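DegV family protein (PDB 3EGL) binds long-chain fatty acids such as palmitate and may play a role in lipid transport or fatty acid metabolism. Local coordinates at residues E138-H144 with R169-N175. Numbering follows the deposited sequence.
Sequences ETWIYLH and RPIMRFN. With PLM (palmitic acid), chain D.
Glu138 OE1 is gripped twice: Arg173 NH2 donates to it within a salt bridge, and a water gives it a second hydrogen bond of 2.9 Å. The same water accepts from Thr139 N and donates to Phe174 O, joining the carboxylate to both backbones. Arg173 reaches the acid because its chain runs extended from CG to NE beside the indole of Trp140, with CG anti to the backbone N (chi1 162°); OE1 meets the guanidinium at its edge. The other carboxylate oxygen, OE2, forms a salt bridge with Arg202 NE, giving Glu138 a second arginine.

From this end the strands run on as an antiparallel pair. Ile141 and Met172 form a hydrogen-bonded pair, with Ile141 N to Met172 O at 2.8 Å, and Leu143 N continues the pattern to Pro170 O at 3.2 Å. Alternation then sorts the side chains. On one face, Ile171 CG2 lies 3.8 Å from Trp140 CD1, Ile171 CD1 packs against Tyr142 CB, and helix 196-203 covers Trp140. Further along, the Arg169 guanidinium lays one face over His144 O, while Tyr142 OH shares a 2.9 Å hydrogen bond with His144 ND1.

The other face meets the lipid. The Thr139 methyl, CG2, lies 3.7 Å from Phe174 CD2 and 3.5 Å from PLM CG, and Ile141 CD1 reaches the same stretch of alkyl tail, whose carboxylate is held far off by Thr42 and Ser76. Two adjoining strands of the six-stranded sheet thus divide their chemistry by face: Trp140 and the Glu138-Arg173 pair on one, aliphatic groups and Phe174 on the other, offering palmitate's hydrocarbon end a largely apolar surface.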
loop_
_atom_site.group_PDB
_atom_site.type_symbol
_atom_site.label_atom_id
_atom_site.label_comp_id
_atom_site.label_asym_id
_atom_site.label_seq_id
_atom_site.Cartn_x
_atom_site.Cartn_y
_atom_site.Cartn_z
ATOM N N GLU A 138 4.412 -4.900 -7.350
ATOM C CA GLU A 138 3.106 -5.326 -7.794
ATOM C C GLU A 138 2.285 -5.540 -6.548
ATOM O O GLU A 138 2.813 -5.825 -5.487
ATOM C CB GLU A 138 3.171 -6.638 -8.585
ATOM C CG GLU A 138 4.097 -6.668 -9.823
ATOM C CD GLU A 138 3.553 -5.877 -11.007
ATOM O OE1 GLU A 138 2.380 -5.468 -10.937
ATOM O OE2 GLU A 138 4.293 -5.658 -12.000
ATOM N N THR A 139 0.972 -5.417 -6.696
ATOM C CA THR A 139 0.037 -5.633 -5.591
ATOM C C THR A 139 -1.117 -6.473 -6.115
ATOM O O THR A 139 -1.845 -6.048 -7.032
ATOM C CB THR A 139 -0.463 -4.264 -4.991
ATOM O OG1 THR A 139 0.655 -3.554 -4.431
ATOM C CG2 THR A 139 -1.513 -4.451 -3.890
ATOM N N TRP A 140 -1.271 -7.656 -5.525
ATOM C CA TRP A 140 -2.412 -8.516 -5.789
ATOM C C TRP A 140 -3.252 -8.676 -4.529
ATOM O O TRP A 140 -2.722 -8.588 -3.419
ATOM C CB TRP A 140 -1.973 -9.909 -6.248
ATOM C CG TRP A 140 -1.232 -9.981 -7.548
ATOM C CD1 TRP A 140 -1.779 -10.058 -8.778
ATOM C CD2 TRP A 140 0.206 -10.034 -7.745
ATOM N NE1 TRP A 140 -0.795 -10.166 -9.734
ATOM C CE2 TRP A 140 0.430 -10.154 -9.135
ATOM C CE3 TRP A 140 1.316 -10.008 -6.883
ATOM C CZ2 TRP A 140 1.720 -10.247 -9.697
ATOM C CZ3 TRP A 140 2.603 -10.109 -7.450
ATOM C CH2 TRP A 140 2.780 -10.209 -8.847
ATOM N N ILE A 141 -4.556 -8.914 -4.698
ATOM C CA ILE A 141 -5.460 -9.152 -3.553
ATOM C C ILE A 141 -6.391 -10.302 -3.879
ATOM O O ILE A 141 -7.005 -10.355 -4.961
ATOM C CB ILE A 141 -6.359 -7.925 -3.202
ATOM C CG1 ILE A 141 -5.572 -6.630 -3.278
ATOM C CG2 ILE A 141 -6.993 -8.040 -1.763
ATOM C CD1 ILE A 141 -6.497 -5.424 -3.378
ATOM N N TYR A 142 -6.448 -11.232 -2.932
ATOM C CA TYR A 142 -7.405 -12.312 -2.919
ATOM C C TYR A 142 -8.568 -11.850 -2.070
ATOM O O TYR A 142 -8.390 -11.427 -0.896
ATOM C CB TYR A 142 -6.825 -13.584 -2.282
ATOM C CG TYR A 142 -7.890 -14.614 -1.916
ATOM C CD1 TYR A 142 -8.534 -15.377 -2.911
ATOM C CD2 TYR A 142 -8.288 -14.802 -0.584
ATOM C CE1 TYR A 142 -9.527 -16.315 -2.590
ATOM C CE2 TYR A 142 -9.298 -15.743 -0.245
ATOM C CZ TYR A 142 -9.903 -16.487 -1.262
ATOM O OH TYR A 142 -10.863 -17.403 -0.954
ATOM N N LEU A 143 -9.755 -11.947 -2.671
ATOM C CA LEU A 143 -10.990 -11.648 -1.983
ATOM C C LEU A 143 -11.723 -12.931 -1.703
ATOM O O LEU A 143 -11.991 -13.736 -2.594
ATOM C CB LEU A 143 -11.856 -10.663 -2.800
ATOM C CG LEU A 143 -11.042 -9.393 -3.073
ATOM C CD1 LEU A 143 -11.683 -8.515 -4.123
ATOM C CD2 LEU A 143 -10.784 -8.606 -1.789
ATOM N N HIS A 144 -12.048 -13.122 -0.443
ATOM C CA HIS A 144 -12.667 -14.347 -0.031
ATOM C C HIS A 144 -14.162 -14.295 -0.338
ATOM O O HIS A 144 -14.797 -15.331 -0.508
ATOM C CB HIS A 144 -12.413 -14.528 1.437
ATOM C CG HIS A 144 -12.914 -15.825 1.966
ATOM N ND1 HIS A 144 -12.520 -17.037 1.440
ATOM C CD2 HIS A 144 -13.740 -16.104 2.998
ATOM C CE1 HIS A 144 -13.090 -18.008 2.124
ATOM N NE2 HIS A 144 -13.840 -17.468 3.070
ATOM N N ARG A 169 -14.289 -15.577 -5.885
ATOM C CA ARG A 169 -13.014 -15.475 -5.128
ATOM C C ARG A 169 -11.868 -14.981 -5.992
ATOM O O ARG A 169 -10.874 -15.690 -6.140
ATOM C CB ARG A 169 -12.561 -16.829 -4.577
ATOM C CG ARG A 169 -13.125 -17.152 -3.230
ATOM C CD ARG A 169 -14.160 -18.141 -3.490
ATOM N NE ARG A 169 -14.873 -18.517 -2.305
ATOM C CZ ARG A 169 -16.110 -18.123 -2.048
ATOM N NH1 ARG A 169 -16.688 -18.525 -0.943
ATOM N NH2 ARG A 169 -16.765 -17.321 -2.872
ATOM N N PRO A 170 -12.006 -13.783 -6.579
ATOM C CA PRO A 170 -11.031 -13.365 -7.576
ATOM C C PRO A 170 -9.674 -13.013 -6.970
ATOM O O PRO A 170 -9.571 -12.776 -5.746
ATOM C CB PRO A 170 -11.662 -12.116 -8.162
ATOM C CG PRO A 170 -12.452 -11.528 -7.003
ATOM C CD PRO A 170 -12.974 -12.721 -6.254
ATOM N N ILE A 171 -8.643 -13.024 -7.826
ATOM C CA ILE A 171 -7.419 -12.279 -7.576
ATOM C C ILE A 171 -7.561 -10.938 -8.289
ATOM O O ILE A 171 -7.787 -10.896 -9.502
ATOM C CB ILE A 171 -6.144 -12.997 -8.077
ATOM C CG1 ILE A 171 -6.021 -14.415 -7.484
ATOM C CG2 ILE A 171 -4.859 -12.109 -7.810
ATOM C CD1 ILE A 171 -5.965 -14.423 -5.931
HETATM N N MSE A 172 -7.456 -9.857 -7.522
HETATM C CA MSE A 172 -7.442 -8.505 -8.068
HETATM C C MSE A 172 -5.993 -8.021 -8.151
HETATM O O MSE A 172 -5.127 -8.490 -7.418
HETATM C CB MSE A 172 -8.243 -7.537 -7.189
HETATM C CG MSE A 172 -9.677 -7.996 -6.830
HETATM SE SE MSE A 172 -10.903 -8.255 -8.338
HETATM C CE MSE A 172 -10.844 -6.431 -9.056
ATOM N N ARG A 173 -5.754 -7.055 -9.022
ATOM C CA ARG A 173 -4.467 -6.445 -9.156
ATOM C C ARG A 173 -4.646 -4.944 -9.408
ATOM O O ARG A 173 -5.584 -4.542 -10.052
ATOM C CB ARG A 173 -3.776 -7.145 -10.308
ATOM C CG ARG A 173 -2.619 -6.479 -10.944
ATOM C CD ARG A 173 -2.305 -7.337 -12.161
ATOM N NE ARG A 173 -1.427 -6.697 -13.137
ATOM C CZ ARG A 173 -0.151 -6.431 -12.911
ATOM N NH1 ARG A 173 0.584 -5.854 -13.851
ATOM N NH2 ARG A 173 0.374 -6.730 -11.727
ATOM N N PHE A 174 -3.750 -4.130 -8.864
ATOM C CA PHE A 174 -3.627 -2.712 -9.246
ATOM C C PHE A 174 -2.682 -2.441 -10.360
ATOM O O PHE A 174 -1.531 -2.761 -10.243
ATOM C CB PHE A 174 -3.173 -1.913 -8.058
ATOM C CG PHE A 174 -4.136 -1.968 -6.984
ATOM C CD1 PHE A 174 -5.181 -1.064 -6.951
ATOM C CD2 PHE A 174 -4.085 -3.018 -6.056
ATOM C CE1 PHE A 174 -6.169 -1.155 -5.934
ATOM C CE2 PHE A 174 -5.043 -3.134 -5.027
ATOM C CZ PHE A 174 -6.102 -2.187 -4.961
ATOM N N ASN A 175 -3.169 -1.838 -11.429
ATOM C CA ASN A 175 -2.341 -1.428 -12.552
ATOM C C ASN A 175 -2.710 -0.027 -12.905
ATOM O O ASN A 175 -3.894 0.272 -13.060
ATOM C CB ASN A 175 -2.591 -2.305 -13.787
ATOM C CG ASN A 175 -1.551 -3.407 -13.942
ATOM O OD1 ASN A 175 -1.119 -4.009 -12.963
ATOM N ND2 ASN A 175 -1.148 -3.672 -15.175
HETATM C C1 PLM D . -10.845 6.529 1.581
HETATM O O1 PLM D . -10.425 7.234 0.646
HETATM O O2 PLM D . -12.065 6.533 1.814
HETATM C C2 PLM D . -9.947 5.661 2.412
HETATM C C3 PLM D . -9.353 4.583 1.510
HETATM C C4 PLM D . -10.261 3.431 1.162
HETATM C C5 PLM D . -9.638 2.780 -0.071
HETATM C C6 PLM D . -10.324 1.494 -0.459
HETATM C C7 PLM D . -9.666 0.960 -1.711
HETATM C C8 PLM D . -9.955 -0.523 -1.991
HETATM C C9 PLM D . -9.153 -1.416 -1.041
HETATM C CA PLM D . -8.937 -2.830 -1.599
HETATM C CB PLM D . -8.576 -3.842 -0.518
HETATM C CC PLM D . -7.281 -3.580 0.266
HETATM C CD PLM D . -6.098 -4.267 -0.395
HETATM C CE PLM D . -4.989 -4.612 0.578
HETATM C CF PLM D . -3.741 -3.764 0.312
HETATM C CG PLM D . -2.706 -4.432 -0.591
HETATM O O HOH W 1 0.206 -4.375 -9.341
#